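Local coordinates for protein D-glycerate 3-kinase (Cryptococcus neoformans var. grubii serotype A, PDB 6CKG) that probably phosphorylates D-glycerate at its 3-hydroxyl, as a D-glycerate 3-kinase would, to give 3-phosphoglycerate, at residues G76-D85 / Q171-W182; C124-D133 / D144-Y152. All coordinates share one frame; numbering follows the deposited sequence. Where two conformers were deposited one is given.

Contact 1. Residues G76-D85 / Q171-W182. With EDO (1,2-ethanediol), chain C; EDO (1,2-ethanediol), chain D.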
loop_
_atom_site.group_PDB
_atom_site.type_symbol
_atom_site.label_atom_id
_atom_site.label_comp_id
_atom_site.label_asym_id
_atom_site.label_seq_id
_atom_site.Cartn_x
_atom_site.Cartn_y
_atom_site.Cartn_z
ATOM N N GLY A 76 -22.981 -8.075 6.924
ATOM C CA GLY A 76 -23.901 -7.188 6.235
ATOM C C GLY A 76 -23.331 -5.841 5.847
ATOM O O GLY A 76 -24.091 -4.904 5.598
ATOM N N LEU A 77 -22.017 -5.711 5.778
ATOM C CA LEU A 77 -21.415 -4.431 5.429
ATOM C C LEU A 77 -21.334 -4.246 3.916
ATOM O O LEU A 77 -21.317 -5.206 3.140
ATOM C CB LEU A 77 -20.015 -4.306 6.028
ATOM C CG LEU A 77 -19.946 -4.430 7.556
ATOM C CD1 LEU A 77 -18.535 -4.163 8.002
ATOM C CD2 LEU A 77 -20.960 -3.498 8.246
ATOM N N ARG A 78 -21.268 -2.983 3.503
ATOM C CA ARG A 78 -21.001 -2.626 2.116
ATOM C C ARG A 78 -19.593 -2.043 2.059
ATOM O O ARG A 78 -19.272 -1.104 2.799
ATOM C CB ARG A 78 -22.036 -1.638 1.581
ATOM C CG ARG A 78 -23.460 -2.185 1.563
ATOM C CD ARG A 78 -24.474 -1.115 1.176
ATOM N NE ARG A 78 -24.289 -0.630 -0.192
ATOM C CZ ARG A 78 -24.717 -1.271 -1.278
ATOM N NH1 ARG A 78 -25.351 -2.431 -1.161
ATOM N NH2 ARG A 78 -24.507 -0.761 -2.488
ATOM N N LEU A 79 -18.754 -2.620 1.209
ATOM C CA LEU A 79 -17.341 -2.291 1.140
ATOM C C LEU A 79 -16.977 -1.742 -0.231
ATOM O O LEU A 79 -17.601 -2.073 -1.248
ATOM C CB LEU A 79 -16.464 -3.512 1.440
ATOM C CG LEU A 79 -16.133 -3.644 2.928
ATOM C CD1 LEU A 79 -17.257 -4.388 3.597
ATOM C CD2 LEU A 79 -14.795 -4.311 3.216
ATOM N N ALA A 80 -15.964 -0.892 -0.238
ATOM C CA ALA A 80 -15.284 -0.477 -1.456
ATOM C C ALA A 80 -13.802 -0.626 -1.180
ATOM O O ALA A 80 -13.366 -0.414 -0.044
ATOM C CB ALA A 80 -15.608 0.971 -1.851
ATOM N N THR A 81 -13.032 -1.012 -2.197
ATOM C CA THR A 81 -11.593 -1.202 -2.030
ATOM C C THR A 81 -10.818 -0.323 -3.001
ATOM O O THR A 81 -11.145 -0.270 -4.196
ATOM C CB THR A 81 -11.197 -2.662 -2.240
ATOM O OG1 THR A 81 -11.816 -3.473 -1.241
ATOM C CG2 THR A 81 -9.665 -2.814 -2.126
ATOM N N MET A 82 -9.796 0.366 -2.484
ATOM C CA MET A 82 -8.788 1.056 -3.284
ATOM C C MET A 82 -7.450 0.352 -3.097
ATOM O O MET A 82 -6.970 0.212 -1.963
ATOM C CB MET A 82 -8.655 2.528 -2.877
ATOM C CG MET A 82 -9.702 3.424 -3.479
ATOM S SD MET A 82 -9.655 5.105 -2.842
ATOM C CE MET A 82 -7.958 5.588 -3.232
ATOM N N SER A 83 -6.849 -0.088 -4.198
ATOM C CA SER A 83 -5.515 -0.670 -4.189
ATOM C C SER A 83 -4.538 0.327 -4.801
ATOM O O SER A 83 -4.780 0.839 -5.895
ATOM C CB SER A 83 -5.490 -1.983 -4.969
ATOM O OG SER A 83 -6.465 -2.861 -4.469
ATOM N N LEU A 84 -3.437 0.591 -4.098
ATOM C CA LEU A 84 -2.490 1.614 -4.545
ATOM C C LEU A 84 -2.015 1.387 -5.983
ATOM O O LEU A 84 -1.877 2.343 -6.755
ATOM C CB LEU A 84 -1.297 1.656 -3.594
ATOM C CG LEU A 84 -0.242 2.720 -3.892
ATOM C CD1 LEU A 84 -0.866 4.087 -3.690
ATOM C CD2 LEU A 84 0.947 2.518 -2.945
ATOM N N ASP A 85 -1.768 0.133 -6.364
ATOM C CA ASP A 85 -1.239 -0.145 -7.699
ATOM C C ASP A 85 -2.219 0.237 -8.803
ATOM O O ASP A 85 -1.801 0.480 -9.936
ATOM C CB ASP A 85 -0.897 -1.622 -7.844
ATOM C CG ASP A 85 0.232 -2.058 -6.949
ATOM O OD1 ASP A 85 0.638 -1.293 -6.037
ATOM O OD2 ASP A 85 0.704 -3.190 -7.166
ATOM N N GLN A 171 -21.251 1.804 -5.672
ATOM C CA GLN A 171 -22.593 2.279 -5.364
ATOM C C GLN A 171 -22.693 2.443 -3.858
ATOM O O GLN A 171 -22.561 1.464 -3.114
ATOM C CB GLN A 171 -23.658 1.306 -5.869
ATOM C CG GLN A 171 -25.078 1.647 -5.442
ATOM C CD GLN A 171 -25.562 2.953 -6.033
ATOM O OE1 GLN A 171 -25.826 3.041 -7.237
ATOM N NE2 GLN A 171 -25.671 3.985 -5.194
ATOM N N GLY A 172 -22.906 3.674 -3.410
ATOM C CA GLY A 172 -23.126 3.919 -2.002
ATOM C C GLY A 172 -24.503 3.472 -1.592
ATOM O O GLY A 172 -25.352 3.143 -2.421
ATOM N N PRO A 173 -24.757 3.462 -0.277
ATOM C CA PRO A 173 -23.834 3.862 0.792
ATOM C C PRO A 173 -22.760 2.817 1.052
ATOM O O PRO A 173 -22.905 1.674 0.627
ATOM C CB PRO A 173 -24.754 4.001 2.016
ATOM C CG PRO A 173 -25.838 3.005 1.766
ATOM C CD PRO A 173 -26.070 3.044 0.257
ATOM N N ILE A 174 -21.682 3.222 1.724
ATOM C CA ILE A 174 -20.528 2.369 1.980
ATOM C C ILE A 174 -20.200 2.453 3.470
ATOM O O ILE A 174 -20.084 3.554 4.024
ATOM C CB ILE A 174 -19.309 2.789 1.131
ATOM C CG1 ILE A 174 -19.573 2.574 -0.366
ATOM C CG2 ILE A 174 -18.050 2.041 1.549
ATOM C CD1 ILE A 174 -19.820 1.127 -0.754
ATOM N N ASP A 175 -20.045 1.294 4.113
ATOM C CA ASP A 175 -19.639 1.271 5.519
ATOM C C ASP A 175 -18.139 1.457 5.684
ATOM O O ASP A 175 -17.689 2.142 6.616
ATOM C CB ASP A 175 -20.049 -0.052 6.169
ATOM C CG ASP A 175 -21.553 -0.263 6.170
ATOM O OD1 ASP A 175 -22.260 0.426 6.933
ATOM O OD2 ASP A 175 -22.022 -1.121 5.404
ATOM N N VAL A 176 -17.348 0.814 4.826
ATOM C CA VAL A 176 -15.908 0.677 5.037
ATOM C C VAL A 176 -15.211 0.796 3.696
ATOM O O VAL A 176 -15.633 0.175 2.718
ATOM C CB VAL A 176 -15.562 -0.674 5.696
ATOM C CG1 VAL A 176 -14.040 -0.877 5.770
ATOM C CG2 VAL A 176 -16.201 -0.780 7.082
ATOM N N VAL A 177 -14.148 1.595 3.648
ATOM C CA VAL A 177 -13.228 1.638 2.518
ATOM C C VAL A 177 -11.931 0.978 2.956
ATOM O O VAL A 177 -11.334 1.377 3.963
ATOM C CB VAL A 177 -12.986 3.077 2.034
ATOM C CG1 VAL A 177 -11.828 3.134 0.999
ATOM C CG2 VAL A 177 -14.272 3.647 1.418
ATOM N N ILE A 178 -11.524 -0.062 2.233
ATOM C CA ILE A 178 -10.202 -0.653 2.399
ATOM C C ILE A 178 -9.271 0.026 1.397
ATOM O O ILE A 178 -9.511 -0.022 0.182
ATOM C CB ILE A 178 -10.238 -2.174 2.182
ATOM C CG1 ILE A 178 -11.280 -2.840 3.085
ATOM C CG2 ILE A 178 -8.848 -2.791 2.415
ATOM C CD1 ILE A 178 -10.988 -2.709 4.542
ATOM N N PHE A 179 -8.222 0.677 1.896
ATOM C CA PHE A 179 -7.236 1.359 1.045
ATOM C C PHE A 179 -5.873 0.727 1.316
ATOM O O PHE A 179 -5.242 1.013 2.339
ATOM C CB PHE A 179 -7.230 2.864 1.311
ATOM C CG PHE A 179 -6.145 3.636 0.540
ATOM C CD1 PHE A 179 -5.663 3.176 -0.679
ATOM C CD2 PHE A 179 -5.614 4.812 1.061
ATOM C CE1 PHE A 179 -4.658 3.883 -1.375
ATOM C CE2 PHE A 179 -4.626 5.525 0.375
ATOM C CZ PHE A 179 -4.159 5.054 -0.856
ATOM N N GLU A 180 -5.430 -0.151 0.419
ATOM C CA GLU A 180 -4.281 -1.006 0.670
ATOM C C GLU A 180 -3.143 -0.706 -0.297
ATOM O O GLU A 180 -3.347 -0.184 -1.398
ATOM C CB GLU A 180 -4.660 -2.478 0.550
ATOM C CG GLU A 180 -5.275 -2.830 -0.771
ATOM C CD GLU A 180 -4.528 -3.939 -1.462
ATOM O OE1 GLU A 180 -3.324 -4.112 -1.166
ATOM O OE2 GLU A 180 -5.144 -4.633 -2.299
ATOM N N GLY A 181 -1.934 -1.067 0.116
ATOM C CA GLY A 181 -0.775 -0.806 -0.715
ATOM C C GLY A 181 0.525 -1.201 -0.058
ATOM O O GLY A 181 0.644 -1.131 1.166
ATOM N N TRP A 182 1.512 -1.608 -0.868
ATOM C CA TRP A 182 2.780 -2.077 -0.315
ATOM C C TRP A 182 3.486 -0.989 0.494
ATOM O O TRP A 182 4.264 -1.295 1.396
ATOM C CB TRP A 182 3.681 -2.585 -1.447
ATOM C CG TRP A 182 4.274 -1.479 -2.282
ATOM C CD1 TRP A 182 3.707 -0.882 -3.370
ATOM C CD2 TRP A 182 5.547 -0.834 -2.086
ATOM N NE1 TRP A 182 4.548 0.088 -3.875
ATOM C CE2 TRP A 182 5.680 0.140 -3.099
ATOM C CE3 TRP A 182 6.583 -0.993 -1.156
ATOM C CZ2 TRP A 182 6.811 0.953 -3.216
ATOM C CZ3 TRP A 182 7.710 -0.184 -1.266
ATOM C CH2 TRP A 182 7.813 0.783 -2.288
HETATM C C1 EDO C . -10.244 -0.566 -8.225
HETATM O O1 EDO C . -9.428 -1.143 -9.265
HETATM C C2 EDO C . -9.381 0.349 -7.362
HETATM O O2 EDO C . -8.348 -0.433 -6.747
HETATM C C1 EDO D . -1.079 -7.370 2.181
HETATM O O1 EDO D . 0.269 -7.787 1.940
HETATM C C2 EDO D . -1.605 -6.551 1.005
HETATM O O2 EDO D . -1.393 -5.152 1.236
HETATM O O HOH W 1 0.537 -2.280 -3.518
HETATM O O HOH W 2 2.560 0.676 -6.131
#
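Arg78 O takes N-H groups from two successive residues: Asp175 N at 2.8 Å and, more weakly, Val176 N at 3.4 Å. The amide on the same residue is held too, since Arg78 N gives a nearly straight bond (167° at the hydrogen) to the anti lone pair of Asp175 OD2, 2.8 Å away. The other oxygen of that carboxylate pairs with Arg36, which would fix the carboxylate's rotation. The Arg78 chain bends at chi3 (64°), bringing the guanidinium edge to two carbonyls. NE meets Pro173 O at 2.8 Å, within both the guanidinium and carbonyl planes, whereas NH2 reaches Gln171 O at 3.0 Å from above that carbonyl's plane.

Further along, strands 79-83 and 176-180 run parallel, their axes 15° apart, and backbone bonds alternate from Ala80 N to Val176 O through to Leu84 N to Glu180 O. On one face the Leu79 CD2 methyl touches Ile178 CG1 at 3.8 Å. On the other, Met82 CE lies over the Phe179 ring, offset toward its rim, with SD farther above the same face: a Met-aromatic contact. Past the strands, one water joins Asp85 OD1 to Trp182 N and a second reaches Trp182 NE1 only weakly, while Asp85 OD2 forms a salt bridge with Lys154. This is the parallel edge pairing of a P-loop kinase-type alpha/beta core, with 79-83 an outermost strand.

Contact 2. Residues C124-D133 / D144-Y152. With EDO (1,2-ethanediol), chain C.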
loop_
_atom_site.group_PDB
_atom_site.type_symbol
_atom_site.label_atom_id
_atom_site.label_comp_id
_atom_site.label_asym_id
_atom_site.label_seq_id
_atom_site.Cartn_x
_atom_site.Cartn_y
_atom_site.Cartn_z
ATOM N N CYS A 124 -10.410 10.180 -5.739
ATOM C CA CYS A 124 -11.210 8.982 -5.495
ATOM C C CYS A 124 -11.486 8.789 -4.013
ATOM O O CYS A 124 -12.603 8.434 -3.625
ATOM C CB CYS A 124 -10.515 7.755 -6.077
ATOM S SG CYS A 124 -10.665 7.741 -7.910
ATOM N N LEU A 125 -10.492 9.038 -3.162
ATOM C CA LEU A 125 -10.725 8.861 -1.735
ATOM C C LEU A 125 -11.713 9.894 -1.212
ATOM O O LEU A 125 -12.581 9.569 -0.398
ATOM C CB LEU A 125 -9.397 8.918 -0.977
ATOM C CG LEU A 125 -9.418 8.371 0.459
ATOM C CD1 LEU A 125 -10.386 7.189 0.609
ATOM C CD2 LEU A 125 -8.014 7.941 0.837
ATOM N N ALA A 126 -11.624 11.138 -1.686
ATOM C CA ALA A 126 -12.613 12.131 -1.272
ATOM C C ALA A 126 -14.006 11.763 -1.774
ATOM O O ALA A 126 -15.003 11.941 -1.058
ATOM C CB ALA A 126 -12.210 13.520 -1.760
ATOM N N LYS A 127 -14.094 11.228 -2.991
ATOM C CA LYS A 127 -15.384 10.787 -3.515
ATOM C C LYS A 127 -15.974 9.680 -2.649
ATOM O O LYS A 127 -17.158 9.719 -2.297
ATOM C CB LYS A 127 -15.228 10.318 -4.964
ATOM C CG LYS A 127 -16.553 10.149 -5.726
ATOM C CD LYS A 127 -17.236 11.486 -5.967
ATOM C CE LYS A 127 -18.450 11.355 -6.883
ATOM N NZ LYS A 127 -18.051 11.094 -8.294
ATOM N N LEU A 128 -15.170 8.664 -2.317
ATOM C CA LEU A 128 -15.680 7.593 -1.464
ATOM C C LEU A 128 -16.098 8.127 -0.102
ATOM O O LEU A 128 -17.115 7.696 0.456
ATOM C CB LEU A 128 -14.639 6.485 -1.309
ATOM C CG LEU A 128 -14.353 5.664 -2.571
ATOM C CD1 LEU A 128 -13.093 4.787 -2.422
ATOM C CD2 LEU A 128 -15.555 4.820 -2.963
ATOM N N LYS A 129 -15.346 9.090 0.439
ATOM C CA LYS A 129 -15.629 9.573 1.788
ATOM C C LYS A 129 -16.902 10.413 1.858
ATOM O O LYS A 129 -17.477 10.541 2.939
ATOM C CB LYS A 129 -14.425 10.348 2.326
ATOM C CG LYS A 129 -13.253 9.436 2.705
ATOM C CD LYS A 129 -12.003 10.218 3.083
ATOM C CE LYS A 129 -12.093 10.819 4.471
ATOM N NZ LYS A 129 -11.506 9.924 5.513
ATOM N N SER A 130 -17.361 10.974 0.740
ATOM C CA SER A 130 -18.625 11.692 0.676
ATOM C C SER A 130 -19.757 10.835 0.122
ATOM O O SER A 130 -20.860 11.349 -0.105
ATOM C CB SER A 130 -18.472 12.954 -0.174
ATOM O OG SER A 130 -18.310 12.628 -1.545
ATOM N N ILE A 131 -19.516 9.542 -0.103
ATOM C CA ILE A 131 -20.498 8.739 -0.836
ATOM C C ILE A 131 -21.774 8.460 -0.031
ATOM O O ILE A 131 -22.801 8.098 -0.622
ATOM C CB ILE A 131 -19.830 7.432 -1.312
ATOM C CG1 ILE A 131 -20.530 6.878 -2.552
ATOM C CG2 ILE A 131 -19.790 6.390 -0.186
ATOM C CD1 ILE A 131 -19.679 5.867 -3.297
ATOM N N ASN A 132 -21.762 8.637 1.293
ATOM C CA ASN A 132 -22.976 8.434 2.081
ATOM C C ASN A 132 -23.800 9.705 2.235
ATOM O O ASN A 132 -24.884 9.657 2.834
ATOM C CB ASN A 132 -22.639 7.886 3.473
ATOM C CG ASN A 132 -21.904 6.570 3.420
ATOM O OD1 ASN A 132 -22.034 5.816 2.460
ATOM N ND2 ASN A 132 -21.123 6.281 4.459
ATOM N N ASP A 133 -23.314 10.835 1.724
ATOM C CA ASP A 133 -24.021 12.097 1.886
ATOM C C ASP A 133 -25.357 12.048 1.165
ATOM O O ASP A 133 -25.464 11.513 0.057
ATOM C CB ASP A 133 -23.197 13.261 1.346
ATOM C CG ASP A 133 -21.998 13.579 2.207
ATOM O OD1 ASP A 133 -21.790 12.893 3.232
ATOM O OD2 ASP A 133 -21.263 14.520 1.847
ATOM N N ASP A 144 -26.035 9.939 -7.516
ATOM C CA ASP A 144 -25.707 10.855 -6.426
ATOM C C ASP A 144 -24.680 10.243 -5.467
ATOM O O ASP A 144 -23.738 10.913 -5.030
ATOM C CB ASP A 144 -26.977 11.248 -5.662
ATOM N N GLN A 145 -24.862 8.962 -5.151
ATOM C CA GLN A 145 -23.973 8.268 -4.230
ATOM C C GLN A 145 -23.148 7.215 -4.963
ATOM O O GLN A 145 -23.226 6.023 -4.645
ATOM C CB GLN A 145 -24.785 7.624 -3.103
ATOM C CG GLN A 145 -25.717 8.587 -2.379
ATOM C CD GLN A 145 -26.476 7.919 -1.242
ATOM O OE1 GLN A 145 -25.915 7.642 -0.180
ATOM N NE2 GLN A 145 -27.758 7.654 -1.463
ATOM N N ARG A 146 -22.354 7.641 -5.948
ATOM C CA ARG A 146 -21.602 6.723 -6.792
ATOM C C ARG A 146 -20.181 7.242 -6.961
ATOM O O ARG A 146 -19.906 8.432 -6.786
ATOM C CB ARG A 146 -22.281 6.528 -8.162
ATOM C CG ARG A 146 -23.651 5.838 -8.076
ATOM C CD ARG A 146 -24.352 5.718 -9.421
ATOM N NE ARG A 146 -23.723 4.729 -10.292
ATOM C CZ ARG A 146 -24.065 4.525 -11.564
ATOM N NH1 ARG A 146 -25.036 5.241 -12.124
ATOM N NH2 ARG A 146 -23.432 3.605 -12.282
ATOM N N ALA A 147 -19.273 6.321 -7.272
ATOM C CA ALA A 147 -17.896 6.656 -7.593
ATOM C C ALA A 147 -17.378 5.658 -8.617
ATOM O O ALA A 147 -17.933 4.571 -8.790
ATOM C CB ALA A 147 -17.010 6.658 -6.347
ATOM N N GLN A 148 -16.329 6.061 -9.327
ATOM C CA GLN A 148 -15.672 5.225 -10.321
ATOM C C GLN A 148 -14.203 5.103 -9.948
ATOM O O GLN A 148 -13.538 6.114 -9.704
ATOM C CB GLN A 148 -15.819 5.807 -11.735
ATOM C CG GLN A 148 -17.248 5.826 -12.297
ATOM C CD GLN A 148 -18.099 6.959 -11.742
ATOM O OE1 GLN A 148 -17.600 8.050 -11.459
ATOM N NE2 GLN A 148 -19.394 6.698 -11.574
ATOM N N LEU A 149 -13.704 3.872 -9.891
ATOM C CA LEU A 149 -12.313 3.688 -9.516
ATOM C C LEU A 149 -11.491 3.133 -10.673
ATOM O O LEU A 149 -11.993 2.344 -11.482
ATOM C CB LEU A 149 -12.195 2.747 -8.311
ATOM C CG LEU A 149 -13.011 3.197 -7.093
ATOM C CD1 LEU A 149 -12.902 2.198 -5.962
ATOM C CD2 LEU A 149 -12.575 4.577 -6.622
ATOM N N PRO A 150 -10.221 3.519 -10.781
ATOM C CA PRO A 150 -9.410 3.086 -11.921
ATOM C C PRO A 150 -8.937 1.650 -11.756
ATOM O O PRO A 150 -8.924 1.088 -10.659
ATOM C CB PRO A 150 -8.219 4.054 -11.903
ATOM C CG PRO A 150 -8.048 4.377 -10.443
ATOM C CD PRO A 150 -9.486 4.444 -9.900
ATOM N N ILE A 151 -8.572 1.061 -12.888
ATOM C CA ILE A 151 -7.956 -0.256 -12.958
ATOM C C ILE A 151 -6.663 -0.108 -13.739
ATOM O O ILE A 151 -6.651 0.520 -14.804
ATOM C CB ILE A 151 -8.882 -1.280 -13.639
ATOM C CG1 ILE A 151 -10.133 -1.513 -12.787
ATOM C CG2 ILE A 151 -8.142 -2.587 -13.905
ATOM C CD1 ILE A 151 -11.201 -2.378 -13.467
ATOM N N TYR A 152 -5.585 -0.686 -13.229
ATOM C CA TYR A 152 -4.280 -0.617 -13.883
ATOM C C TYR A 152 -3.921 -1.992 -14.441
ATOM O O TYR A 152 -3.963 -2.995 -13.716
ATOM C CB TYR A 152 -3.215 -0.113 -12.901
ATOM C CG TYR A 152 -1.853 0.183 -13.521
ATOM C CD1 TYR A 152 -1.568 1.438 -14.082
ATOM C CD2 TYR A 152 -0.861 -0.782 -13.534
ATOM C CE1 TYR A 152 -0.318 1.721 -14.639
ATOM C CE2 TYR A 152 0.402 -0.508 -14.070
ATOM C CZ TYR A 152 0.658 0.742 -14.627
ATOM O OH TYR A 152 1.893 1.008 -15.150
HETATM C C1 EDO C . -10.244 -0.566 -8.225
HETATM O O1 EDO C . -9.428 -1.143 -9.265
HETATM C C2 EDO C . -9.381 0.349 -7.362
HETATM O O2 EDO C . -8.348 -0.433 -6.747
#
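Lys127 lays its aliphatic chain against Ala147 and the Arg146 carbonyl of strand 146-152. Its first torsion sets CG anti to the backbone N (chi1 -166°), directing the chain from CB at the helix surface toward the strand, where CG meets the Ala147 CB methyl at 3.6 Å. Beyond CG the chain bends at chi2 (68°), and CD passes more loosely by Arg146 O. CE then comes to 3.3 Å from Arg146 O, the closest approach of the side chain. A second bend, at chi4, leaves NZ 3.6 Å from this carbonyl oxygen, so that CE is nearer to it than NZ is.

Ala147 CB is the meeting point of three side chains of segment 124-133. Besides Lys127 CG, Leu128 CD2 approaches it at 4.1 Å, and Ile131 CD1 lies equally near. Ile131 also lays CG1 alongside the Gln145 carbonyl, with Gln145 O 3.5 Å away. Farther along the strand, Leu149 points its CD2 methyl at Cys124, touching CB at 3.8 Å and lying close to SG; the sulfur also borders Pro150 CD.

The helix and strand run roughly antiparallel (153° between directions, axes 8.2 Å apart), which fits this order: Cys124 faces Leu149, Lys127 faces Ala147, and Ile131 faces Gln145. Strand 146-153 pairs with strand 162-171 in a two-stranded antiparallel sheet, whose Val170 also packs against Leu128, Ile131 and Leu149. Helix 118-129 is therefore sandwiched: this small sheet covers one side, while Leu125 and Leu128 reach Met82 and Phe179, and Ala80 and Val177, on strands 79-83 and 176-180 of the main sheet.

In the fold
The centres of contacts 1 and 2 lie 10 Å apart. Contact 2 falls wholly within the chain that leaves strand 79-83 and returns at strand 176-180, with helix 118-129 first and strand 146-153 after it. Helix 118-129 connects them, packing on the main six-stranded sheet and on the two-stranded sheet whose strands lie, in sequence, between the neighbouring strands 79-83 and 176-180. Probable hydrogen bonds join the contacts directly, from Gly172 N to Gln145 O and from Ile174 N to Asn132 OD1. One ethanediol, probably from the crystallisation liquor, bonds to Ser83 N and Pro150 O. The excursion thus folds back so that its helix and small sheet cover the main sheet near its 79-83 edge.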